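Local coordinates for protein starch synthase I (Hordeum vulgare, PDB 4HLN) that belongs to the plant starch synthases, two-domain enzymes of the glycosyltransferase class with an N-terminal starch synthase catalytic domain, at residues Gln118-Phe129 with Leu154-Val164. Numbering follows the deposited sequence.
Sequences QPLAKVTRSIVF and LAARGHRVMVV
S126, I127, V128 and F129 pair in parallel with R160, V161, M162 and V163. Five backbone hydrogen bonds join 125-129 and 160-164, the straightest from M162 N to I127 O (2.7 Å, 177° at the hydrogen). These strands lie in the middle of the mixed sheet, flanked by strands 264-269 and 208-214.

Before the strands, H159 ties down the loop. Its ND1 accepts R125 N at 3.0 Å, with the donor close to the ring plane. Its NE2 bonds to E619 of helix 611-627, so both ring nitrogens are used. A121 N bonds to R157 O (3.2 Å), while the R157 guanidinium bridges to E619 and D612.

On the I127 and F129 face, I127 CG1 stands anti to the carbonyl carbon (chi1 -54°), which carries CD1 over one face of H159, 4.2 Å from the ring centroid. L154 CD1 meets the F129 ring at its edge, 3.7 Å from CZ, and also touches I127 CD1.

On the other face, V128 CG1 touches M162 SD and V164 CG2. One water links S126 OG (2.7 Å) and R160 NH2 (2.9 Å). The R160 guanidinium also bonds to the Y258 and I259 carbonyls and makes a cation-pi contact with Y258.

With both nitrogens engaged and I127 over one face, the H159 ring's rotation is probably fixed, and it couples the N-terminal loop to helix 611-627.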
loop_
_atom_site.group_PDB
_atom_site.type_symbol
_atom_site.label_atom_id
_atom_site.label_comp_id
_atom_site.label_asym_id
_atom_site.label_seq_id
_atom_site.Cartn_x
_atom_site.Cartn_y
_atom_site.Cartn_z
ATOM N N GLN A 118 -11.405 -18.953 13.384
ATOM C CA GLN A 118 -10.348 -17.964 13.201
ATOM C C GLN A 118 -8.958 -18.550 13.439
ATOM O O GLN A 118 -8.610 -18.915 14.567
ATOM C CB GLN A 118 -10.564 -16.770 14.131
ATOM C CG GLN A 118 -9.336 -15.867 14.287
ATOM C CD GLN A 118 -8.992 -15.096 13.015
ATOM O OE1 GLN A 118 -9.845 -14.421 12.433
ATOM N NE2 GLN A 118 -7.738 -15.195 12.576
ATOM N N PRO A 119 -8.151 -18.634 12.372
ATOM C CA PRO A 119 -6.779 -19.140 12.470
ATOM C C PRO A 119 -5.909 -18.261 13.369
ATOM O O PRO A 119 -6.006 -17.032 13.325
ATOM C CB PRO A 119 -6.281 -19.095 11.018
ATOM C CG PRO A 119 -7.171 -18.124 10.334
ATOM C CD PRO A 119 -8.500 -18.231 10.999
ATOM N N LEU A 120 -5.075 -18.895 14.189
ATOM C CA LEU A 120 -4.172 -18.171 15.074
ATOM C C LEU A 120 -2.716 -18.378 14.635
ATOM O O LEU A 120 -2.432 -19.221 13.781
ATOM C CB LEU A 120 -4.408 -18.585 16.532
ATOM C CG LEU A 120 -5.865 -18.464 17.037
ATOM C CD1 LEU A 120 -6.035 -19.096 18.406
ATOM C CD2 LEU A 120 -6.395 -17.011 17.059
ATOM N N ALA A 121 -1.800 -17.592 15.194
ATOM C CA ALA A 121 -0.398 -17.650 14.781
ATOM C C ALA A 121 0.472 -18.511 15.701
ATOM O O ALA A 121 0.286 -18.512 16.928
ATOM C CB ALA A 121 0.185 -16.241 14.665
ATOM N N LYS A 122 1.418 -19.233 15.092
ATOM C CA LYS A 122 2.380 -20.075 15.807
ATOM C C LYS A 122 2.998 -19.332 16.977
ATOM O O LYS A 122 2.996 -19.805 18.121
ATOM C CB LYS A 122 3.502 -20.504 14.855
ATOM C CG LYS A 122 3.170 -21.685 13.959
ATOM C CD LYS A 122 3.361 -23.014 14.691
ATOM C CE LYS A 122 4.785 -23.165 15.218
ATOM N NZ LYS A 122 5.091 -24.568 15.616
ATOM N N VAL A 123 3.540 -18.160 16.663
ATOM C CA VAL A 123 4.168 -17.302 17.649
ATOM C C VAL A 123 3.450 -15.976 17.663
ATOM O O VAL A 123 3.579 -15.192 16.729
ATOM C CB VAL A 123 5.622 -17.007 17.279
ATOM C CG1 VAL A 123 6.308 -16.285 18.417
ATOM C CG2 VAL A 123 6.340 -18.282 16.934
ATOM N N THR A 124 2.691 -15.728 18.719
ATOM C CA THR A 124 2.041 -14.444 18.895
ATOM C C THR A 124 3.077 -13.436 19.396
ATOM O O THR A 124 4.000 -13.792 20.122
ATOM C CB THR A 124 0.900 -14.551 19.907
ATOM O OG1 THR A 124 1.443 -14.894 21.184
ATOM C CG2 THR A 124 -0.091 -15.623 19.481
ATOM N N ARG A 125 2.923 -12.178 19.005
ATOM C CA ARG A 125 3.894 -11.154 19.365
ATOM C C ARG A 125 3.226 -9.886 19.871
ATOM O O ARG A 125 1.988 -9.748 19.838
ATOM C CB ARG A 125 4.775 -10.800 18.164
ATOM C CG ARG A 125 5.509 -11.975 17.594
ATOM C CD ARG A 125 6.969 -11.684 17.591
ATOM N NE ARG A 125 7.786 -12.863 17.345
ATOM C CZ ARG A 125 8.818 -13.213 18.107
ATOM N NH1 ARG A 125 9.525 -14.295 17.813
ATOM N NH2 ARG A 125 9.146 -12.472 19.164
ATOM N N SER A 126 4.067 -8.970 20.344
ATOM C CA SER A 126 3.622 -7.640 20.709
ATOM C C SER A 126 4.054 -6.704 19.596
ATOM O O SER A 126 5.239 -6.579 19.298
ATOM C CB SER A 126 4.205 -7.211 22.052
ATOM O OG SER A 126 3.610 -7.958 23.105
ATOM N N ILE A 127 3.077 -6.064 18.972
ATOM C CA ILE A 127 3.324 -5.293 17.766
ATOM C C ILE A 127 2.838 -3.875 17.933
ATOM O O ILE A 127 1.686 -3.650 18.307
ATOM C CB ILE A 127 2.629 -5.924 16.568
ATOM C CG1 ILE A 127 3.046 -7.384 16.449
ATOM C CG2 ILE A 127 3.010 -5.205 15.309
ATOM C CD1 ILE A 127 2.268 -8.138 15.418
ATOM N N VAL A 128 3.722 -2.921 17.662
ATOM C CA VAL A 128 3.388 -1.520 17.842
ATOM C C VAL A 128 3.447 -0.796 16.505
ATOM O O VAL A 128 4.527 -0.538 15.974
ATOM C CB VAL A 128 4.340 -0.831 18.848
ATOM C CG1 VAL A 128 3.906 0.594 19.094
ATOM C CG2 VAL A 128 4.411 -1.608 20.180
ATOM N N PHE A 129 2.280 -0.492 15.949
ATOM C CA PHE A 129 2.212 0.336 14.744
ATOM C C PHE A 129 2.386 1.791 15.100
ATOM O O PHE A 129 1.754 2.278 16.025
ATOM C CB PHE A 129 0.880 0.151 14.021
ATOM C CG PHE A 129 0.761 -1.162 13.324
ATOM C CD1 PHE A 129 1.054 -1.275 11.974
ATOM C CD2 PHE A 129 0.399 -2.304 14.034
ATOM C CE1 PHE A 129 0.962 -2.504 11.341
ATOM C CE2 PHE A 129 0.303 -3.534 13.408
ATOM C CZ PHE A 129 0.583 -3.635 12.055
ATOM N N LEU A 154 -3.916 -8.821 12.363
ATOM C CA LEU A 154 -2.918 -9.339 13.278
ATOM C C LEU A 154 -3.512 -9.558 14.664
ATOM O O LEU A 154 -3.300 -10.599 15.268
ATOM C CB LEU A 154 -1.756 -8.375 13.358
ATOM C CG LEU A 154 -0.817 -8.412 12.152
ATOM C CD1 LEU A 154 0.194 -7.296 12.255
ATOM C CD2 LEU A 154 -0.104 -9.749 12.011
ATOM N N ALA A 155 -4.268 -8.585 15.161
ATOM C CA ALA A 155 -4.874 -8.719 16.480
ATOM C C ALA A 155 -5.752 -9.956 16.528
ATOM O O ALA A 155 -5.844 -10.629 17.545
ATOM C CB ALA A 155 -5.679 -7.478 16.836
ATOM N N ALA A 156 -6.389 -10.252 15.405
ATOM C CA ALA A 156 -7.354 -11.338 15.319
ATOM C C ALA A 156 -6.659 -12.688 15.333
ATOM O O ALA A 156 -7.277 -13.718 15.597
ATOM C CB ALA A 156 -8.171 -11.190 14.048
ATOM N N ARG A 157 -5.368 -12.678 15.019
ATOM C CA ARG A 157 -4.571 -13.892 15.032
ATOM C C ARG A 157 -3.870 -14.080 16.379
ATOM O O ARG A 157 -2.987 -14.926 16.497
ATOM C CB ARG A 157 -3.520 -13.865 13.921
ATOM C CG ARG A 157 -4.061 -13.715 12.513
ATOM C CD ARG A 157 -2.949 -13.952 11.489
ATOM N NE ARG A 157 -3.250 -15.114 10.663
ATOM C CZ ARG A 157 -2.397 -16.102 10.421
ATOM N NH1 ARG A 157 -1.182 -16.052 10.932
ATOM N NH2 ARG A 157 -2.757 -17.133 9.659
ATOM N N GLY A 158 -4.245 -13.279 17.378
ATOM C CA GLY A 158 -3.749 -13.455 18.734
ATOM C C GLY A 158 -2.544 -12.614 19.137
ATOM O O GLY A 158 -2.008 -12.769 20.232
ATOM N N HIS A 159 -2.105 -11.720 18.261
ATOM C CA HIS A 159 -1.039 -10.790 18.619
ATOM C C HIS A 159 -1.574 -9.694 19.518
ATOM O O HIS A 159 -2.738 -9.313 19.427
ATOM C CB HIS A 159 -0.406 -10.169 17.378
ATOM C CG HIS A 159 0.098 -11.177 16.396
ATOM N ND1 HIS A 159 1.279 -11.862 16.575
ATOM C CD2 HIS A 159 -0.426 -11.625 15.228
ATOM C CE1 HIS A 159 1.463 -12.688 15.561
ATOM N NE2 HIS A 159 0.444 -12.563 14.728
ATOM N N ARG A 160 -0.716 -9.191 20.396
ATOM C CA ARG A 160 -1.052 -8.017 21.173
ATOM C C ARG A 160 -0.649 -6.823 20.317
ATOM O O ARG A 160 0.520 -6.661 20.006
ATOM C CB ARG A 160 -0.291 -8.007 22.494
ATOM C CG ARG A 160 -1.059 -7.274 23.580
ATOM C CD ARG A 160 -0.151 -6.828 24.693
ATOM N NE ARG A 160 -0.895 -6.051 25.671
ATOM C CZ ARG A 160 -0.367 -5.597 26.797
ATOM N NH1 ARG A 160 -1.101 -4.897 27.656
ATOM N NH2 ARG A 160 0.900 -5.861 27.061
ATOM N N VAL A 161 -1.614 -6.005 19.916
ATOM C CA VAL A 161 -1.374 -5.022 18.859
ATOM C C VAL A 161 -1.701 -3.606 19.308
ATOM O O VAL A 161 -2.820 -3.315 19.747
ATOM C CB VAL A 161 -2.180 -5.356 17.557
ATOM C CG1 VAL A 161 -1.951 -4.288 16.476
ATOM C CG2 VAL A 161 -1.826 -6.746 17.035
ATOM N N MET A 162 -0.712 -2.727 19.199
ATOM C CA MET A 162 -0.911 -1.323 19.528
ATOM C C MET A 162 -0.792 -0.468 18.270
ATOM O O MET A 162 0.027 -0.753 17.404
ATOM C CB MET A 162 0.106 -0.878 20.583
ATOM C CG MET A 162 0.028 0.613 20.940
ATOM S SD MET A 162 1.184 1.177 22.229
ATOM C CE MET A 162 0.770 0.065 23.562
ATOM N N VAL A 163 -1.623 0.561 18.151
ATOM C CA VAL A 163 -1.386 1.565 17.117
ATOM C C VAL A 163 -1.303 2.936 17.730
ATOM O O VAL A 163 -2.245 3.381 18.390
ATOM C CB VAL A 163 -2.490 1.633 16.081
ATOM C CG1 VAL A 163 -2.117 2.684 15.033
ATOM C CG2 VAL A 163 -2.716 0.282 15.455
ATOM N N VAL A 164 -0.181 3.607 17.483
ATOM C CA VAL A 164 0.083 4.940 18.028
ATOM C C VAL A 164 -0.030 5.992 16.928
ATOM O O VAL A 164 0.577 5.854 15.871
ATOM C CB VAL A 164 1.486 5.007 18.645
ATOM C CG1 VAL A 164 1.740 6.366 19.299
ATOM C CG2 VAL A 164 1.651 3.904 19.637
HETATM O O HOH W 1 3.109 -7.124 25.677
#